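Side-chain contacts in putative short-chain dehydrogenase/reductase (PDB 5JY1), which binds NAD and probably acts as an oxidoreductase of the short-chain dehydrogenase/reductase family, perhaps reducing 3-oxoacyl groups carried on acyl carrier protein: residues Ala76-Ala81 / Trp128-Ala133; Ala40-Glu45 / Glu87-Leu92. All blocks are in the same frame, centred on the assembly; numbering follows the deposited sequence.

Contact 1: residues Ala76-Ala81 / Trp128-Ala133; sequences ASIEAA and WWAMRA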
loop_
_atom_site.group_PDB
_atom_site.type_symbol
_atom_site.label_atom_id
_atom_site.label_comp_id
_atom_site.label_asym_id
_atom_site.label_seq_id
_atom_site.Cartn_x
_atom_site.Cartn_y
_atom_site.Cartn_z
ATOM N N ALA A 76 5.673 -7.443 33.703
ATOM C CA ALA A 76 6.496 -8.343 34.508
ATOM C C ALA A 76 6.307 -9.795 34.090
ATOM O O ALA A 76 7.274 -10.562 34.050
ATOM C CB ALA A 76 6.178 -8.171 35.994
ATOM N N SER A 77 5.071 -10.191 33.773
ATOM C CA SER A 77 4.805 -11.582 33.404
ATOM C C SER A 77 5.468 -11.938 32.082
ATOM O O SER A 77 6.036 -13.027 31.934
ATOM C CB SER A 77 3.296 -11.817 33.315
ATOM O OG SER A 77 3.003 -13.173 32.993
ATOM N N ILE A 78 5.402 -11.025 31.114
ATOM C CA ILE A 78 6.082 -11.222 29.837
ATOM C C ILE A 78 7.587 -11.337 30.050
ATOM O O ILE A 78 8.244 -12.232 29.504
ATOM C CB ILE A 78 5.739 -10.068 28.878
ATOM C CG1 ILE A 78 4.267 -10.125 28.479
ATOM C CG2 ILE A 78 6.642 -10.122 27.673
ATOM C CD1 ILE A 78 3.792 -8.882 27.725
ATOM N N GLU A 79 8.155 -10.425 30.847
ATOM C CA GLU A 79 9.593 -10.447 31.087
ATOM C C GLU A 79 10.006 -11.733 31.788
ATOM O O GLU A 79 11.049 -12.318 31.470
ATOM C CB GLU A 79 10.010 -9.221 31.907
ATOM C CG GLU A 79 9.938 -7.933 31.104
ATOM C CD GLU A 79 10.336 -6.709 31.896
ATOM O OE1 GLU A 79 10.321 -6.774 33.137
ATOM O OE2 GLU A 79 10.652 -5.675 31.267
ATOM N N ALA A 80 9.167 -12.216 32.701
ATOM C CA ALA A 80 9.460 -13.478 33.374
ATOM C C ALA A 80 9.443 -14.643 32.388
ATOM O O ALA A 80 10.284 -15.548 32.470
ATOM C CB ALA A 80 8.461 -13.698 34.515
ATOM N N ALA A 81 8.509 -14.627 31.437
ATOM C CA ALA A 81 8.446 -15.699 30.449
ATOM C C ALA A 81 9.665 -15.688 29.531
ATOM O O ALA A 81 10.174 -16.751 29.151
ATOM C CB ALA A 81 7.161 -15.578 29.631
ATOM N N TRP A 128 4.684 -4.629 22.342
ATOM C CA TRP A 128 5.759 -3.724 22.748
ATOM C C TRP A 128 6.617 -4.314 23.865
ATOM O O TRP A 128 7.850 -4.333 23.769
ATOM C CB TRP A 128 5.125 -2.397 23.185
ATOM C CG TRP A 128 5.988 -1.345 23.874
ATOM C CD1 TRP A 128 6.197 -1.207 25.215
ATOM C CD2 TRP A 128 6.644 -0.229 23.253
ATOM N NE1 TRP A 128 6.974 -0.098 25.465
ATOM C CE2 TRP A 128 7.259 0.520 24.273
ATOM C CE3 TRP A 128 6.762 0.212 21.929
ATOM C CZ2 TRP A 128 7.997 1.675 24.012
ATOM C CZ3 TRP A 128 7.500 1.350 21.672
ATOM C CH2 TRP A 128 8.107 2.069 22.700
ATOM N N TRP A 129 5.980 -4.787 24.942
ATOM C CA TRP A 129 6.732 -5.321 26.075
ATOM C C TRP A 129 7.505 -6.572 25.681
ATOM O O TRP A 129 8.664 -6.749 26.074
ATOM C CB TRP A 129 5.784 -5.643 27.229
ATOM C CG TRP A 129 5.253 -4.452 27.952
ATOM C CD1 TRP A 129 5.915 -3.290 28.218
ATOM C CD2 TRP A 129 3.939 -4.306 28.501
ATOM N NE1 TRP A 129 5.090 -2.425 28.913
ATOM C CE2 TRP A 129 3.872 -3.027 29.095
ATOM C CE3 TRP A 129 2.809 -5.131 28.542
ATOM C CZ2 TRP A 129 2.725 -2.556 29.727
ATOM C CZ3 TRP A 129 1.665 -4.659 29.176
ATOM C CH2 TRP A 129 1.635 -3.384 29.759
ATOM N N ALA A 130 6.875 -7.460 24.914
ATOM C CA ALA A 130 7.548 -8.704 24.567
ATOM C C ALA A 130 8.700 -8.456 23.605
ATOM O O ALA A 130 9.765 -9.068 23.743
ATOM C CB ALA A 130 6.546 -9.694 23.977
ATOM N N MET A 131 8.512 -7.561 22.626
ATOM C CA MET A 131 9.605 -7.231 21.707
ATOM C C MET A 131 10.813 -6.678 22.449
ATOM O O MET A 131 11.950 -7.088 22.194
ATOM C CB MET A 131 9.130 -6.222 20.662
ATOM C CG MET A 131 8.179 -6.833 19.669
ATOM S SD MET A 131 7.499 -5.630 18.506
ATOM C CE MET A 131 8.974 -4.989 17.769
ATOM N N ARG A 132 10.591 -5.714 23.345
ATOM C CA ARG A 132 11.726 -5.127 24.047
ATOM C C ARG A 132 12.381 -6.106 25.024
ATOM O O ARG A 132 13.593 -6.026 25.244
ATOM C CB ARG A 132 11.286 -3.835 24.740
ATOM C CG ARG A 132 11.044 -2.706 23.718
ATOM C CD ARG A 132 9.887 -1.759 24.094
ATOM N NE ARG A 132 10.004 -1.193 25.441
ATOM C CZ ARG A 132 10.691 -0.094 25.743
ATOM N NH1 ARG A 132 11.365 0.559 24.806
ATOM N NH2 ARG A 132 10.704 0.361 26.991
ATOM N N ALA A 133 11.622 -7.058 25.586
ATOM C CA ALA A 133 12.239 -8.054 26.463
ATOM C C ALA A 133 13.031 -9.087 25.667
ATOM O O ALA A 133 14.163 -9.425 26.038
ATOM C CB ALA A 133 11.178 -8.743 27.320
HETATM O O HOH W 1 9.469 -5.104 28.267
#
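Ile-78 of helix 75-89 meets Trp-129 and Ala-130 of helix 113-141, two neighbouring helices on one side of the parallel sheet in the Rossmann-type fold of the short-chain dehydrogenases. The two short segments run roughly in the same direction, crossing at -34° with a closest approach of 9.2 Å between their axes, and Ala-130 and Ala-133 lie on the side facing helix 75-89. Ser-77 turns to the preceding loop, where its OG is hydrogen-bonded to Asp-71 N, next to the NAD-binding Val-72. Ile-78 follows; it also touches Val-72, and its two branches divide the work. CG2, anti to the backbone N, presses on the helix backbone itself, with Ala-130 CA 3.5 Å away. CG1, set beside that N (chi1 -68°), carries CD1 against Trp-129, the two side chains crossing at about a right angle. CD1 meets Trp-129 CB at 3.8 Å and the CE3 edge of the indole, near the ring plane, while the far end of the ring leads away. There NE1 donates to Asp-113 OD2 of the second subunit, so that the same residue serves both the helix pair and the subunit interface. Glu-79 faces Ala-133, one turn on from Ala-130, and its aliphatic part brings CG 4.1 Å from Ala-133 CB. The extended chain carries the carboxylate on beyond CG, away from this methyl, to a water that donates to Glu-79 OE2 at 3.3 Å and also to the backbone carbonyl oxygen of Trp-129.

Contact 2: residues Ala40-Glu45 / Glu87-Leu92; sequences AVIIAE and EQFGSL. With NAD (nicotinamide-adenine-dinucleotide), chain E.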
loop_
_atom_site.group_PDB
_atom_site.type_symbol
_atom_site.label_atom_id
_atom_site.label_comp_id
_atom_site.label_asym_id
_atom_site.label_seq_id
_atom_site.Cartn_x
_atom_site.Cartn_y
_atom_site.Cartn_z
ATOM N N ALA A 40 12.531 -25.432 20.268
ATOM C CA ALA A 40 11.980 -25.563 21.608
ATOM C C ALA A 40 10.985 -24.428 21.785
ATOM O O ALA A 40 11.331 -23.261 21.563
ATOM C CB ALA A 40 13.083 -25.496 22.663
ATOM N N VAL A 41 9.748 -24.756 22.139
ATOM C CA VAL A 41 8.666 -23.777 22.082
ATOM C C VAL A 41 8.158 -23.497 23.489
ATOM O O VAL A 41 7.646 -24.401 24.162
ATOM C CB VAL A 41 7.522 -24.246 21.177
ATOM C CG1 VAL A 41 6.530 -23.112 20.998
ATOM C CG2 VAL A 41 8.072 -24.709 19.813
ATOM N N ILE A 42 8.255 -22.236 23.905
ATOM C CA ILE A 42 7.618 -21.777 25.136
ATOM C C ILE A 42 6.164 -21.430 24.845
ATOM O O ILE A 42 5.867 -20.594 23.980
ATOM C CB ILE A 42 8.358 -20.575 25.732
ATOM C CG1 ILE A 42 9.773 -20.973 26.144
ATOM C CG2 ILE A 42 7.586 -20.038 26.947
ATOM C CD1 ILE A 42 9.808 -21.970 27.298
ATOM N N ILE A 43 5.254 -22.066 25.575
ATOM C CA ILE A 43 3.818 -21.858 25.403
ATOM C C ILE A 43 3.448 -20.785 26.420
ATOM O O ILE A 43 3.186 -21.072 27.587
ATOM C CB ILE A 43 3.024 -23.151 25.605
ATOM C CG1 ILE A 43 3.559 -24.275 24.704
ATOM C CG2 ILE A 43 1.532 -22.924 25.348
ATOM C CD1 ILE A 43 3.610 -23.925 23.218
ATOM N N ALA A 44 3.476 -19.526 25.980
ATOM C CA ALA A 44 3.266 -18.390 26.882
ATOM C C ALA A 44 1.785 -18.035 26.872
ATOM O O ALA A 44 1.336 -17.152 26.141
ATOM C CB ALA A 44 4.148 -17.215 26.477
ATOM N N GLU A 45 1.021 -18.716 27.728
ATOM C CA GLU A 45 -0.433 -18.770 27.654
ATOM C C GLU A 45 -1.035 -18.525 29.037
ATOM O O GLU A 45 -0.495 -18.990 30.044
ATOM C CB GLU A 45 -0.863 -20.147 27.086
ATOM C CG GLU A 45 -2.334 -20.485 27.195
ATOM C CD GLU A 45 -3.218 -19.532 26.427
ATOM O OE1 GLU A 45 -2.997 -19.348 25.205
ATOM O OE2 GLU A 45 -4.132 -18.958 27.054
ATOM N N GLU A 87 16.579 -19.250 30.414
ATOM C CA GLU A 87 17.076 -20.112 31.485
ATOM C C GLU A 87 16.887 -21.590 31.154
ATOM O O GLU A 87 17.790 -22.404 31.380
ATOM C CB GLU A 87 16.380 -19.750 32.797
ATOM C CG GLU A 87 16.794 -18.370 33.316
ATOM C CD GLU A 87 15.905 -17.835 34.433
ATOM O OE1 GLU A 87 14.982 -18.555 34.877
ATOM O OE2 GLU A 87 16.137 -16.682 34.863
ATOM N N GLN A 88 15.737 -21.952 30.583
ATOM C CA GLN A 88 15.443 -23.364 30.358
ATOM C C GLN A 88 16.103 -23.902 29.095
ATOM O O GLN A 88 16.533 -25.060 29.065
ATOM C CB GLN A 88 13.933 -23.575 30.286
ATOM C CG GLN A 88 13.231 -23.314 31.597
ATOM C CD GLN A 88 13.654 -24.295 32.663
ATOM O OE1 GLN A 88 13.661 -25.506 32.436
ATOM N NE2 GLN A 88 14.025 -23.779 33.833
ATOM N N PHE A 89 16.176 -23.098 28.034
ATOM C CA PHE A 89 16.635 -23.604 26.749
ATOM C C PHE A 89 17.861 -22.902 26.179
ATOM O O PHE A 89 18.376 -23.349 25.144
ATOM C CB PHE A 89 15.501 -23.529 25.713
ATOM C CG PHE A 89 14.365 -24.480 25.977
ATOM C CD1 PHE A 89 14.580 -25.847 26.031
ATOM C CD2 PHE A 89 13.072 -24.004 26.134
ATOM C CE1 PHE A 89 13.530 -26.725 26.262
ATOM C CE2 PHE A 89 12.016 -24.873 26.359
ATOM C CZ PHE A 89 12.247 -26.236 26.423
ATOM N N GLY A 90 18.321 -21.806 26.782
ATOM C CA GLY A 90 19.602 -21.230 26.437
ATOM C C GLY A 90 19.557 -19.983 25.580
ATOM O O GLY A 90 20.604 -19.350 25.396
ATOM N N SER A 91 18.393 -19.621 25.041
ATOM C CA SER A 91 18.266 -18.477 24.144
ATOM C C SER A 91 16.785 -18.153 23.988
ATOM O O SER A 91 15.919 -18.882 24.476
ATOM C CB SER A 91 18.899 -18.774 22.780
ATOM O OG SER A 91 18.311 -19.932 22.195
ATOM N N LEU A 92 16.499 -17.046 23.290
ATOM C CA LEU A 92 15.142 -16.774 22.799
ATOM C C LEU A 92 15.305 -16.178 21.405
ATOM O O LEU A 92 15.385 -14.957 21.241
ATOM C CB LEU A 92 14.346 -15.854 23.718
ATOM C CG LEU A 92 12.928 -15.596 23.182
ATOM C CD1 LEU A 92 12.200 -16.913 22.854
ATOM C CD2 LEU A 92 12.122 -14.747 24.171
HETATM P PA NAD E . -7.956 -17.217 19.710
HETATM O O1A NAD E . -9.048 -16.440 20.380
HETATM O O2A NAD E . -8.430 -18.526 19.095
HETATM O O5B NAD E . -6.702 -17.522 20.771
HETATM C C5B NAD E . -6.310 -16.467 21.577
HETATM C C4B NAD E . -5.259 -17.017 22.625
HETATM O O4B NAD E . -4.800 -16.020 23.302
HETATM C C3B NAD E . -6.019 -17.931 23.649
HETATM O O3B NAD E . -5.315 -19.121 23.839
HETATM C C2B NAD E . -6.050 -17.086 24.899
HETATM O O2B NAD E . -6.216 -17.942 26.131
HETATM C C1B NAD E . -4.882 -16.474 24.844
HETATM N N9A NAD E . -4.868 -15.288 25.680
HETATM C C8A NAD E . -5.880 -14.435 25.854
HETATM N N7A NAD E . -5.482 -13.495 26.686
HETATM C C5A NAD E . -4.220 -13.763 27.033
HETATM C C6A NAD E . -3.346 -13.092 27.889
HETATM N N6A NAD E . -3.406 -11.890 28.710
HETATM N N1A NAD E . -2.126 -13.558 28.075
HETATM C C2A NAD E . -1.728 -14.703 27.425
HETATM N N3A NAD E . -2.571 -15.367 26.599
HETATM C C4A NAD E . -3.835 -14.870 26.408
HETATM O O3 NAD E . -7.288 -16.247 18.553
HETATM P PN NAD E . -6.973 -16.588 16.989
HETATM O O1N NAD E . -8.274 -16.553 16.202
HETATM O O2N NAD E . -6.284 -17.949 16.780
HETATM O O5D NAD E . -6.024 -15.350 16.433
HETATM C C5D NAD E . -4.653 -15.307 16.822
HETATM C C4D NAD E . -3.977 -14.018 16.248
HETATM O O4D NAD E . -4.275 -13.874 14.958
HETATM C C3D NAD E . -4.565 -12.794 16.959
HETATM O O3D NAD E . -3.632 -11.837 17.130
HETATM C C2D NAD E . -5.655 -12.311 15.972
HETATM O O2D NAD E . -5.938 -10.884 16.282
HETATM C C1D NAD E . -5.101 -12.501 14.793
HETATM N N1N NAD E . -6.079 -12.680 13.731
HETATM C C2N NAD E . -6.735 -13.861 13.578
HETATM C C3N NAD E . -7.677 -14.031 12.560
HETATM C C7N NAD E . -8.416 -15.337 12.385
HETATM O O7N NAD E . -9.094 -15.538 11.388
HETATM N N7N NAD E . -8.333 -16.339 13.373
HETATM C C4N NAD E . -7.940 -12.990 11.707
HETATM C C5N NAD E . -7.287 -11.818 11.850
HETATM C C6N NAD E . -6.339 -11.657 12.872
#
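Ala-40 places its methyl group squarely over one face of the Phe-89 ring: CB lies 3.5 Å from the ring centroid and only 5° off the ring normal, a CH-pi contact. Ile-42, two residues further along strand 40-45, reaches the same ring at its edge, CD1 approaching Phe-89 CE2 to 3.8 Å near the ring plane. Its CG1 stands beside the backbone N (chi1 -64°), and the second bend, chi2 -66°, brings CD1 nearer to the ring. On the face of Phe-89 away from Ala-40, CB of the adjacent Gln-88 lies over the rim, so the ring is flanked on both faces. Phe-89 ends its helix, and Gly-90 takes a positive phi that turns the chain toward Leu-92. At the other end of the strand, Glu-45 accepts hydrogen bonds from both adenosine ribose hydroxyls of NAD: O3B bonds to OE1 at 2.7 Å and O2B, in a very short bond, to OE2, the acidic-residue arrangement familiar from NAD-binding Rossmann folds. Gly-23 N and Asn-47 N steady this carboxylate. Strand 40-45 runs between strands 16-20 and 64-69; Phe-89 also packs on Val-16, while Ile-42 touches Leu-66 and Val-68 and packs against Ala-85 of helix 75-89.

Overall arrangement
From the N terminus, strand 40-45 comes first, followed by helix 48-60, strand 64-69 and then helix 75-89, whose C-terminal end returns to the strand in contact 2 and closes a loop of 41 residues. Contact 1 starts within that loop, at 76-81, and closes on 128-133 after a further 46 residues that include strand 94-97. The two contacts therefore cross, neither nesting within the other. Both use helix 75-89: its first turns join helix 113-141, and its last turn joins the sheet. With their centres 13 Å apart and not touching, they fasten the two ends of one helix, linking strand 40-45, whose Glu-45 binds NAD, to the helix that reaches the second subunit.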